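Local coordinates for amino acid ABC transporter, binding protein (Thermus thermophilus, PDB 3VV5) that binds L-thialysine, a sulfur-containing lysine analogue, and as a solute-binding protein probably delivers such amino acids to an ABC transporter for uptake, at residues A[51-54]-A[58-61]; A[71-76]-A[232-237]; A[144-149]-A[154-159]; A[177-182]-A[200-205]. One frame throughout, in Å; residues are numbered along the deposited sequence.

Contact 1 (A[51-54]-A[58-61]); sequences YFDE and LTGF
Tyr51 O takes the N-H of Thr59 at 2.8 Å, in an almost straight bond (166° at the hydrogen). The same oxygen receives a CA-H...O contact from Leu58 CA at 3.5 Å. A second bond, Tyr51 N to Thr59 O at 2.9 Å, is more bent. Together they make Tyr51 and Thr59 the hydrogen-bonded pair of an antiparallel beta hairpin. On their face of the sheet the two side chains run side by side, and both touch Trp252 of helix 244-253. Thr59 CG2 lies over the Tyr51 ring, 3.6 Å from CZ, a CH-pi contact. Tyr51 CG sits between the backbone N and the carbonyl carbon (chi1 70°), which lays the ring along the opposite strand. Replacing this tyrosine by alanine would probably strip the Thr59 methyl of the ring face it packs on and open a gap beside Gly60. Phe52 and Leu58 form the non-hydrogen-bonded pair on the other face. There Leu58 CD1 stands 4.1 Å above the Phe52 ring plane, over its centre. Asp53 OD2 accepts the backbone N-H groups of Arg55 and Gln57 in the turn. Gly60, the N-cap of the next helix, passes the tyrosine ring with its CA 3.7 Å from Tyr51 CE2.

Contact 2 (A[71-76]-A[232-237]); sequences ERLGLK and LNRALA
Leu73 packs on Ala235, and this buried pair is the tight centre of the contact. Leu73 CG stands 3.9 Å from Ala235 CB, with CD1 and CD2 only slightly farther from the same methyl. A chi1 of -64° sets Leu73 CG beside its backbone N and carries both methyls to helix 226-242. CD1 also meets Leu232 CD2 at 4.2 Å. The margin is polar and more exposed, and it buries less surface. Here Arg234 bends at chi3 and brings NH1 obliquely to 3.5 Å from Leu73 CD2, a van der Waals contact without a directed bond. Arg72, more exposed still, faces the same helix and reaches Asp242 in a salt bridge. An alanine in place of Leu73 would probably leave the Ala235 and Leu232 methyls facing a gap and Arg234 less well held. The chain leaves helix 61-72 here through a Schellman motif, with Gly74 N hydrogen-bonded to Glu71 O at 3.1 Å. Lys33 NZ hydrogen-bonds to the carbonyl oxygens of Leu73 and Gly74. Phe29 of helix 29-35 touches both Leu73 and Arg234, Ile69 of helix 61-72 lies against Ala235, and Val221 of strand 206-222 backs Leu232.

Contact 3 (A[144-149]-A[154-159]); sequences VGVQVG and EAAQKI
Val146 and Val144 point from strand 143-147 at one methyl group, Ala156 CB of helix 151-158. The two elements open a beta-alpha-beta unit that strand 164-168 completes. In Val146, CB is still 5.3 Å from Ala156 CB. Its two branches then part. CG1 lies anti to the carbonyl carbon (chi1 -70°) and comes to 4.3 Å from Ala156 CB. CG2 diverges and stays 5.0 Å from that methyl. The side chain as a whole also touches Tyr152 and Met153 of the helix and Ile187 of strand 185-189. Val165 of strand 164-168 touches both Val146 and Ala156. Val144 repeats the approach two residues earlier in the strand. Its CG1, opposite the backbone N (chi1 177°), reaches Ala156 CB at 4.4 Å. The alanine methyl is thus received by the CG1 methyls of both valines, which are themselves 4.4 Å apart. The strand ends at Gln147, a pocket residue that touches the bound L-thialysine. Its NE2 is hydrogen-bonded to Glu43 OE2 and Gln169 O, while its backbone O accepts from Thr150, another pocket residue. The packing lies next to this glutamine, with the Val146 side chain about 9 Å from the ligand. Its chemistry is wholly apolar: three buried methyls meet at ordinary van der Waals distance over a small area. Nothing directional fixes the helix at this point, so its seat on the sheet depends here on the shape and burial of small side chains.

Contact 4 (A[177-182]-A[200-205]); sequences DLLAGR and RKLENT
Leu179, near the end of helix 171-180, carries the whole approach of 177-182 to the loop 200-205. Before it, Asp177 serves its own helix end. Its backbone O accepts Arg182 N at 2.8 Å, and its OD2 is hydrogen-bonded to Tyr168 OH. Its OD1 lies over a face of the Arg182 guanidinium, 3.8 Å from NH2. This is a long ion pair in which no N-H points at the oxygen. Leu178 comes next; its O accepts Gly181 N at 3.2 Å, and its side chain rests on Leu206. Leu179 extends to the loop. With chi1 at -70° its CG swings beside the backbone N, and the two methyls share the work. CD2 meets Leu202 CD2 tip to tip at 3.8 Å. It also lies 3.9 Å from Thr205 OG1, whose side chain crosses at about a right angle. CD1 faces Leu202 CD1 and touches Arg200 NH1 obliquely at 4.0 Å, at the tip of an extended chain. Gly181 takes positive phi (85°) and closes a Schellman motif that ends the helix. A second Schellman motif, with Lys201 at positive phi, ends helix 190-200 across the contact. Beyond it, Thr205 N hydrogen-bonds back to Leu202 O at 2.8 Å. The contact packs the C-terminal end of helix 171-180 on the loop between helix 190-200 and strand 206-222, where Leu179 also touches Leu206. Both Leu179 methyls meet Leu202 methyls; this leucine pair is the apolar part. The arginine and threonine offer polar atoms that give only van der Waals contact, consistent with modest, undirected cohesion.

Contacts 2 and 3 are buried; contact 1 is a surface contact, and contact 4 is partly buried. Contact 1 alone ties its segments by hydrogen bonds, as neighbouring strands of a hairpin. The other three rely on side-chain packing: leucine and alanine in contact 2, valine and alanine in contact 3, leucine with mixed partners in contact 4. Contacts 1 and 2 follow each other through helix 61-72, which starts just after the hairpin. Contact 2 joins parts far apart in sequence, and contacts 3 and 4 both fall inside the loop it closes. Those two lie across the chain's centre from contact 2. Contact 3 includes a ligand-pocket residue, Gln147.

Contact 1 (A[51-54]-A[58-61])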
loop_
_atom_site.group_PDB
_atom_site.type_symbol
_atom_site.label_atom_id
_atom_site.label_comp_id
_atom_site.label_asym_id
_atom_site.label_seq_id
_atom_site.Cartn_x
_atom_site.Cartn_y
_atom_site.Cartn_z
ATOM N N TYR A 51 5.851 -6.960 2.688
ATOM C CA TYR A 51 6.993 -6.775 3.585
ATOM C C TYR A 51 7.839 -8.026 3.566
ATOM O O TYR A 51 7.364 -9.111 3.235
ATOM C CB TYR A 51 6.551 -6.429 5.032
ATOM C CG TYR A 51 5.897 -7.581 5.766
ATOM C CD1 TYR A 51 6.648 -8.394 6.642
ATOM C CD2 TYR A 51 4.538 -7.888 5.565
ATOM C CE1 TYR A 51 6.069 -9.481 7.307
ATOM C CE2 TYR A 51 3.930 -9.005 6.240
ATOM C CZ TYR A 51 4.713 -9.775 7.107
ATOM O OH TYR A 51 4.168 -10.863 7.767
ATOM N N PHE A 52 9.099 -7.874 3.918
ATOM C CA PHE A 52 9.964 -9.032 4.091
ATOM C C PHE A 52 9.875 -9.507 5.525
ATOM O O PHE A 52 10.124 -8.728 6.460
ATOM C CB PHE A 52 11.415 -8.691 3.729
ATOM C CG PHE A 52 11.646 -8.548 2.264
ATOM C CD1 PHE A 52 11.959 -9.660 1.484
ATOM C CD2 PHE A 52 11.538 -7.296 1.645
ATOM C CE1 PHE A 52 12.168 -9.539 0.110
ATOM C CE2 PHE A 52 11.770 -7.160 0.277
ATOM C CZ PHE A 52 12.068 -8.293 -0.499
ATOM N N ASP A 53 9.532 -10.780 5.709
ATOM C CA ASP A 53 9.331 -11.291 7.068
ATOM C C ASP A 53 10.677 -11.534 7.757
ATOM O O ASP A 53 11.741 -11.203 7.207
ATOM C CB ASP A 53 8.457 -12.553 7.066
ATOM C CG ASP A 53 9.109 -13.728 6.321
ATOM O OD1 ASP A 53 8.396 -14.708 6.000
ATOM O OD2 ASP A 53 10.323 -13.677 6.033
ATOM N N GLU A 54 10.628 -12.136 8.940
ATOM C CA GLU A 54 11.836 -12.357 9.768
ATOM C C GLU A 54 12.789 -13.447 9.248
ATOM O O GLU A 54 13.885 -13.637 9.783
ATOM C CB GLU A 54 11.428 -12.621 11.224
ATOM C CG GLU A 54 10.662 -11.455 11.869
ATOM C CD GLU A 54 11.578 -10.298 12.279
ATOM O OE1 GLU A 54 12.812 -10.425 12.126
ATOM O OE2 GLU A 54 11.069 -9.262 12.771
ATOM N N LEU A 58 9.419 -12.341 1.072
ATOM C CA LEU A 58 8.365 -11.379 0.809
ATOM C C LEU A 58 7.014 -12.019 1.109
ATOM O O LEU A 58 6.715 -13.133 0.635
ATOM C CB LEU A 58 8.435 -10.982 -0.663
ATOM C CG LEU A 58 7.733 -9.785 -1.266
ATOM C CD1 LEU A 58 7.925 -8.525 -0.424
ATOM C CD2 LEU A 58 8.334 -9.610 -2.675
ATOM N N THR A 59 6.212 -11.332 1.912
ATOM C CA THR A 59 4.883 -11.821 2.270
ATOM C C THR A 59 3.958 -10.635 2.599
ATOM O O THR A 59 4.294 -9.443 2.358
ATOM C CB THR A 59 4.971 -12.891 3.414
ATOM O OG1 THR A 59 3.689 -13.488 3.660
ATOM C CG2 THR A 59 5.565 -12.287 4.698
ATOM N N GLY A 60 2.776 -10.957 3.097
ATOM C CA GLY A 60 1.784 -9.943 3.414
ATOM C C GLY A 60 0.505 -10.167 2.626
ATOM O O GLY A 60 0.469 -10.968 1.691
ATOM N N PHE A 61 -0.551 -9.457 3.017
ATOM C CA PHE A 61 -1.846 -9.516 2.315
ATOM C C PHE A 61 -1.733 -9.381 0.794
ATOM O O PHE A 61 -2.345 -10.158 0.036
ATOM C CB PHE A 61 -2.763 -8.433 2.887
ATOM C CG PHE A 61 -4.079 -8.332 2.209
ATOM C CD1 PHE A 61 -5.030 -9.351 2.353
ATOM C CD2 PHE A 61 -4.377 -7.228 1.418
ATOM C CE1 PHE A 61 -6.271 -9.268 1.717
ATOM C CE2 PHE A 61 -5.609 -7.137 0.758
ATOM C CZ PHE A 61 -6.565 -8.156 0.911
#

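Contact 2 (A[71-76]-A[232-237])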
loop_
_atom_site.group_PDB
_atom_site.type_symbol
_atom_site.label_atom_id
_atom_site.label_comp_id
_atom_site.label_asym_id
_atom_site.label_seq_id
_atom_site.Cartn_x
_atom_site.Cartn_y
_atom_site.Cartn_z
ATOM N N GLU A 71 -1.864 -17.405 -9.899
ATOM C CA GLU A 71 -2.244 -18.820 -9.945
ATOM C C GLU A 71 -3.531 -19.059 -10.721
ATOM O O GLU A 71 -3.605 -19.974 -11.558
ATOM C CB GLU A 71 -2.355 -19.382 -8.533
ATOM C CG GLU A 71 -0.994 -19.690 -7.913
ATOM C CD GLU A 71 -1.029 -19.762 -6.392
ATOM O OE1 GLU A 71 -2.118 -19.995 -5.811
ATOM O OE2 GLU A 71 0.058 -19.600 -5.780
ATOM N N ARG A 72 -4.534 -18.230 -10.465
ATOM C CA ARG A 72 -5.795 -18.313 -11.210
ATOM C C ARG A 72 -5.607 -18.058 -12.708
ATOM O O ARG A 72 -6.311 -18.649 -13.527
ATOM C CB ARG A 72 -6.845 -17.359 -10.630
ATOM C CG ARG A 72 -8.255 -17.443 -11.296
ATOM C CD ARG A 72 -8.806 -18.881 -11.382
ATOM N NE ARG A 72 -10.195 -18.901 -11.845
ATOM C CZ ARG A 72 -11.235 -18.780 -11.040
ATOM N NH1 ARG A 72 -12.458 -18.803 -11.525
ATOM N NH2 ARG A 72 -11.053 -18.639 -9.742
ATOM N N LEU A 73 -4.654 -17.191 -13.063
ATOM C CA LEU A 73 -4.360 -16.887 -14.475
ATOM C C LEU A 73 -3.383 -17.868 -15.133
ATOM O O LEU A 73 -3.105 -17.751 -16.332
ATOM C CB LEU A 73 -3.825 -15.466 -14.621
ATOM C CG LEU A 73 -4.775 -14.347 -14.240
ATOM C CD1 LEU A 73 -4.000 -13.020 -14.106
ATOM C CD2 LEU A 73 -5.945 -14.244 -15.249
ATOM N N GLY A 74 -2.884 -18.826 -14.354
ATOM C CA GLY A 74 -1.938 -19.854 -14.828
ATOM C C GLY A 74 -0.504 -19.379 -15.015
ATOM O O GLY A 74 0.201 -19.835 -15.927
ATOM N N LEU A 75 -0.065 -18.474 -14.145
ATOM C CA LEU A 75 1.231 -17.813 -14.293
ATOM C C LEU A 75 2.117 -18.018 -13.085
ATOM O O LEU A 75 1.638 -18.038 -11.963
ATOM C CB LEU A 75 1.039 -16.307 -14.483
ATOM C CG LEU A 75 0.244 -15.869 -15.704
ATOM C CD1 LEU A 75 -0.207 -14.397 -15.574
ATOM C CD2 LEU A 75 1.082 -16.114 -16.957
ATOM N N LYS A 76 3.418 -18.129 -13.317
ATOM C CA LYS A 76 4.374 -18.193 -12.210
ATOM C C LYS A 76 4.676 -16.744 -11.811
ATOM O O LYS A 76 5.067 -15.961 -12.647
ATOM C CB LYS A 76 5.647 -18.900 -12.653
ATOM C CG LYS A 76 5.434 -20.343 -13.137
ATOM C CD LYS A 76 5.096 -21.282 -11.969
ATOM C CE LYS A 76 4.702 -22.671 -12.443
ATOM N NZ LYS A 76 3.377 -22.654 -13.159
ATOM N N LEU A 232 -6.288 -8.911 -14.974
ATOM C CA LEU A 232 -6.163 -8.729 -13.533
ATOM C C LEU A 232 -7.520 -8.450 -12.903
ATOM O O LEU A 232 -7.833 -8.994 -11.834
ATOM C CB LEU A 232 -5.133 -7.631 -13.171
ATOM C CG LEU A 232 -3.690 -7.922 -13.610
ATOM C CD1 LEU A 232 -2.812 -6.660 -13.382
ATOM C CD2 LEU A 232 -3.099 -9.084 -12.835
ATOM N N ASN A 233 -8.332 -7.632 -13.556
ATOM C CA ASN A 233 -9.692 -7.376 -13.071
ATOM C C ASN A 233 -10.518 -8.651 -12.987
ATOM O O ASN A 233 -11.278 -8.861 -12.028
ATOM C CB ASN A 233 -10.399 -6.340 -13.966
ATOM C CG ASN A 233 -10.071 -4.913 -13.564
ATOM O OD1 ASN A 233 -9.881 -4.613 -12.381
ATOM N ND2 ASN A 233 -10.005 -4.037 -14.539
ATOM N N ARG A 234 -10.394 -9.486 -14.015
ATOM C CA ARG A 234 -11.143 -10.732 -14.065
ATOM C C ARG A 234 -10.759 -11.656 -12.891
ATOM O O ARG A 234 -11.626 -12.133 -12.158
ATOM C CB ARG A 234 -10.955 -11.448 -15.404
ATOM C CG ARG A 234 -11.604 -12.864 -15.406
ATOM C CD ARG A 234 -11.454 -13.635 -16.718
ATOM N NE ARG A 234 -10.060 -14.018 -17.002
ATOM C CZ ARG A 234 -9.269 -13.398 -17.880
ATOM N NH1 ARG A 234 -8.027 -13.837 -18.094
ATOM N NH2 ARG A 234 -9.713 -12.339 -18.555
ATOM N N ALA A 235 -9.460 -11.880 -12.699
ATOM C CA ALA A 235 -8.976 -12.713 -11.609
ATOM C C ALA A 235 -9.372 -12.167 -10.229
ATOM O O ALA A 235 -9.749 -12.936 -9.365
ATOM C CB ALA A 235 -7.440 -12.939 -11.713
ATOM N N LEU A 236 -9.304 -10.847 -10.030
ATOM C CA LEU A 236 -9.697 -10.239 -8.757
ATOM C C LEU A 236 -11.176 -10.500 -8.463
ATOM O O LEU A 236 -11.533 -10.944 -7.365
ATOM C CB LEU A 236 -9.406 -8.710 -8.743
ATOM C CG LEU A 236 -9.813 -7.957 -7.455
ATOM C CD1 LEU A 236 -9.054 -8.454 -6.246
ATOM C CD2 LEU A 236 -9.661 -6.401 -7.578
ATOM N N ALA A 237 -12.025 -10.256 -9.456
ATOM C CA ALA A 237 -13.458 -10.489 -9.305
ATOM C C ALA A 237 -13.761 -11.966 -9.033
ATOM O O ALA A 237 -14.604 -12.280 -8.186
ATOM C CB ALA A 237 -14.230 -9.991 -10.526
#

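Contact 3 (A[144-149]-A[154-159])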
loop_
_atom_site.group_PDB
_atom_site.type_symbol
_atom_site.label_atom_id
_atom_site.label_comp_id
_atom_site.label_asym_id
_atom_site.label_seq_id
_atom_site.Cartn_x
_atom_site.Cartn_y
_atom_site.Cartn_z
ATOM N N VAL A 144 5.307 16.721 11.511
ATOM C CA VAL A 144 4.632 15.516 11.041
ATOM C C VAL A 144 5.557 14.672 10.153
ATOM O O VAL A 144 6.229 15.205 9.266
ATOM C CB VAL A 144 3.271 15.881 10.335
ATOM C CG1 VAL A 144 2.570 14.653 9.755
ATOM C CG2 VAL A 144 2.340 16.561 11.313
ATOM N N GLY A 145 5.602 13.361 10.412
ATOM C CA GLY A 145 6.403 12.421 9.606
ATOM C C GLY A 145 5.542 11.602 8.644
ATOM O O GLY A 145 4.541 11.010 9.064
ATOM N N VAL A 146 5.944 11.571 7.368
ATOM C CA VAL A 146 5.281 10.764 6.303
ATOM C C VAL A 146 6.279 10.117 5.346
ATOM O O VAL A 146 7.370 10.657 5.091
ATOM C CB VAL A 146 4.349 11.628 5.427
ATOM C CG1 VAL A 146 3.144 12.064 6.206
ATOM C CG2 VAL A 146 5.106 12.839 4.909
ATOM N N GLN A 147 5.888 8.978 4.779
ATOM C CA GLN A 147 6.636 8.380 3.685
ATOM C C GLN A 147 6.555 9.239 2.418
ATOM O O GLN A 147 5.480 9.734 2.075
ATOM C CB GLN A 147 6.116 6.970 3.373
ATOM C CG GLN A 147 7.041 6.255 2.429
ATOM C CD GLN A 147 6.638 4.845 2.105
ATOM O OE1 GLN A 147 5.534 4.391 2.438
ATOM N NE2 GLN A 147 7.537 4.132 1.428
ATOM N N VAL A 148 7.686 9.388 1.718
ATOM C CA VAL A 148 7.723 10.147 0.468
ATOM C C VAL A 148 6.848 9.501 -0.611
ATOM O O VAL A 148 6.717 8.268 -0.681
ATOM C CB VAL A 148 9.181 10.343 -0.075
ATOM C CG1 VAL A 148 9.813 9.001 -0.465
ATOM C CG2 VAL A 148 9.202 11.346 -1.245
ATOM N N GLY A 149 6.224 10.351 -1.419
ATOM C CA GLY A 149 5.482 9.909 -2.589
ATOM C C GLY A 149 4.143 9.289 -2.243
ATOM O O GLY A 149 3.544 8.632 -3.074
ATOM N N GLU A 154 0.766 13.907 0.660
ATOM C CA GLU A 154 -0.156 14.831 -0.015
ATOM C C GLU A 154 -1.140 15.443 0.989
ATOM O O GLU A 154 -1.355 16.663 0.999
ATOM C CB GLU A 154 -0.884 14.104 -1.156
ATOM C CG GLU A 154 -2.087 14.839 -1.759
ATOM C CD GLU A 154 -2.905 13.957 -2.699
ATOM O OE1 GLU A 154 -4.151 14.027 -2.628
ATOM O OE2 GLU A 154 -2.306 13.183 -3.491
ATOM N N ALA A 155 -1.690 14.603 1.865
ATOM C CA ALA A 155 -2.628 15.062 2.885
ATOM C C ALA A 155 -1.987 16.001 3.898
ATOM O O ALA A 155 -2.600 17.005 4.265
ATOM C CB ALA A 155 -3.268 13.889 3.600
ATOM N N ALA A 156 -0.776 15.669 4.351
ATOM C CA ALA A 156 -0.028 16.543 5.263
ATOM C C ALA A 156 0.225 17.922 4.646
ATOM O O ALA A 156 0.150 18.939 5.342
ATOM C CB ALA A 156 1.288 15.900 5.703
ATOM N N GLN A 157 0.499 17.950 3.345
ATOM C CA GLN A 157 0.731 19.214 2.623
ATOM C C GLN A 157 -0.506 20.117 2.513
ATOM O O GLN A 157 -0.382 21.318 2.278
ATOM C CB GLN A 157 1.320 18.931 1.233
ATOM C CG GLN A 157 2.808 18.578 1.242
ATOM C CD GLN A 157 3.288 17.979 -0.071
ATOM O OE1 GLN A 157 2.490 17.550 -0.917
ATOM N NE2 GLN A 157 4.607 17.934 -0.244
ATOM N N LYS A 158 -1.693 19.548 2.691
ATOM C CA LYS A 158 -2.947 20.306 2.604
ATOM C C LYS A 158 -3.467 20.798 3.964
ATOM O O LYS A 158 -4.334 21.665 4.010
ATOM C CB LYS A 158 -4.032 19.486 1.884
ATOM C CG LYS A 158 -3.597 18.923 0.519
ATOM C CD LYS A 158 -3.952 19.821 -0.664
ATOM C CE LYS A 158 -5.179 19.283 -1.414
ATOM N NZ LYS A 158 -5.560 20.117 -2.608
ATOM N N ILE A 159 -2.957 20.239 5.058
ATOM C CA ILE A 159 -3.355 20.661 6.407
ATOM C C ILE A 159 -2.626 21.957 6.830
ATOM O O ILE A 159 -1.397 21.978 6.939
ATOM C CB ILE A 159 -3.124 19.530 7.434
ATOM C CG1 ILE A 159 -3.883 18.259 7.020
ATOM C CG2 ILE A 159 -3.521 19.972 8.853
ATOM C CD1 ILE A 159 -3.369 16.990 7.699
#

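Contact 4 (A[177-182]-A[200-205])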
loop_
_atom_site.group_PDB
_atom_site.type_symbol
_atom_site.label_atom_id
_atom_site.label_comp_id
_atom_site.label_asym_id
_atom_site.label_seq_id
_atom_site.Cartn_x
_atom_site.Cartn_y
_atom_site.Cartn_z
ATOM N N ASP A 177 10.879 7.383 14.356
ATOM C CA ASP A 177 11.086 8.782 14.778
ATOM C C ASP A 177 9.982 9.334 15.678
ATOM O O ASP A 177 10.232 10.191 16.530
ATOM C CB ASP A 177 11.359 9.694 13.587
ATOM C CG ASP A 177 12.838 9.798 13.275
ATOM O OD1 ASP A 177 13.629 9.089 13.934
ATOM O OD2 ASP A 177 13.218 10.591 12.391
ATOM N N LEU A 178 8.765 8.823 15.502
ATOM C CA LEU A 178 7.665 9.113 16.428
ATOM C C LEU A 178 7.964 8.537 17.817
ATOM O O LEU A 178 7.769 9.206 18.837
ATOM C CB LEU A 178 6.333 8.575 15.893
ATOM C CG LEU A 178 5.109 8.659 16.810
ATOM C CD1 LEU A 178 4.678 10.118 16.992
ATOM C CD2 LEU A 178 3.973 7.786 16.278
ATOM N N LEU A 179 8.468 7.308 17.854
ATOM C CA LEU A 179 8.786 6.661 19.123
ATOM C C LEU A 179 9.958 7.377 19.795
ATOM O O LEU A 179 10.029 7.472 21.019
ATOM C CB LEU A 179 9.086 5.166 18.907
ATOM C CG LEU A 179 7.939 4.217 18.521
ATOM C CD1 LEU A 179 8.477 2.839 18.088
ATOM C CD2 LEU A 179 6.945 4.071 19.648
ATOM N N ALA A 180 10.846 7.915 18.970
ATOM C CA ALA A 180 12.038 8.606 19.422
ATOM C C ALA A 180 11.732 10.031 19.899
ATOM O O ALA A 180 12.545 10.639 20.600
ATOM C CB ALA A 180 13.069 8.627 18.323
ATOM N N GLY A 181 10.568 10.555 19.514
ATOM C CA GLY A 181 10.156 11.901 19.887
ATOM C C GLY A 181 10.702 12.954 18.948
ATOM O O GLY A 181 10.673 14.146 19.268
ATOM N N ARG A 182 11.189 12.526 17.783
ATOM C CA ARG A 182 11.735 13.459 16.795
ATOM C C ARG A 182 10.662 14.002 15.842
ATOM O O ARG A 182 10.875 14.990 15.128
ATOM C CB ARG A 182 12.926 12.841 16.058
ATOM C CG ARG A 182 13.808 11.985 16.985
ATOM C CD ARG A 182 15.283 12.350 16.928
ATOM N NE ARG A 182 15.932 11.891 15.697
ATOM C CZ ARG A 182 16.607 10.748 15.573
ATOM N NH1 ARG A 182 16.735 9.909 16.605
ATOM N NH2 ARG A 182 17.159 10.444 14.403
ATOM N N ARG A 200 4.510 -4.362 18.190
ATOM C CA ARG A 200 5.538 -3.802 19.057
ATOM C C ARG A 200 5.066 -3.585 20.505
ATOM O O ARG A 200 5.837 -3.104 21.355
ATOM C CB ARG A 200 6.075 -2.500 18.456
ATOM C CG ARG A 200 6.670 -2.668 17.052
ATOM C CD ARG A 200 7.178 -1.357 16.538
ATOM N NE ARG A 200 7.648 -1.468 15.161
ATOM C CZ ARG A 200 8.710 -0.834 14.672
ATOM N NH1 ARG A 200 9.438 -0.029 15.453
ATOM N NH2 ARG A 200 9.046 -1.009 13.393
ATOM N N LYS A 201 3.818 -3.966 20.784
ATOM C CA LYS A 201 3.197 -3.794 22.096
ATOM C C LYS A 201 3.280 -2.319 22.557
ATOM O O LYS A 201 3.845 -1.989 23.599
ATOM C CB LYS A 201 3.739 -4.825 23.117
ATOM C CG LYS A 201 3.453 -6.277 22.654
ATOM C CD LYS A 201 4.403 -7.325 23.240
ATOM C CE LYS A 201 3.781 -8.014 24.448
ATOM N NZ LYS A 201 4.544 -9.252 24.834
ATOM N N LEU A 202 2.672 -1.456 21.738
ATOM C CA LEU A 202 2.706 0.002 21.920
ATOM C C LEU A 202 1.362 0.586 22.382
ATOM O O LEU A 202 1.187 1.811 22.409
ATOM C CB LEU A 202 3.162 0.676 20.618
ATOM C CG LEU A 202 4.590 0.302 20.160
ATOM C CD1 LEU A 202 4.897 0.810 18.753
ATOM C CD2 LEU A 202 5.645 0.771 21.134
ATOM N N GLU A 203 0.424 -0.286 22.735
ATOM C CA GLU A 203 -0.911 0.111 23.210
ATOM C C GLU A 203 -0.869 1.210 24.276
ATOM O O GLU A 203 -1.734 2.099 24.299
ATOM C CB GLU A 203 -1.671 -1.098 23.759
ATOM C CG GLU A 203 -1.980 -2.197 22.739
ATOM C CD GLU A 203 -0.821 -3.164 22.486
ATOM O OE1 GLU A 203 0.277 -2.983 23.056
ATOM O OE2 GLU A 203 -1.017 -4.125 21.708
ATOM N N ASN A 204 0.150 1.160 25.133
ATOM C CA ASN A 204 0.331 2.136 26.205
ATOM C C ASN A 204 1.269 3.283 25.875
ATOM O O ASN A 204 1.533 4.110 26.737
ATOM C CB ASN A 204 0.813 1.434 27.472
ATOM C CG ASN A 204 -0.202 0.473 28.010
ATOM O OD1 ASN A 204 -1.401 0.768 28.028
ATOM N ND2 ASN A 204 0.261 -0.701 28.440
ATOM N N THR A 205 1.753 3.357 24.635
ATOM C CA THR A 205 2.657 4.441 24.250
ATOM C C THR A 205 2.155 5.280 23.059
ATOM O O THR A 205 2.430 6.475 22.997
ATOM C CB THR A 205 4.155 3.972 24.097
ATOM O OG1 THR A 205 4.542 3.933 22.726
ATOM C CG2 THR A 205 4.386 2.607 24.721
#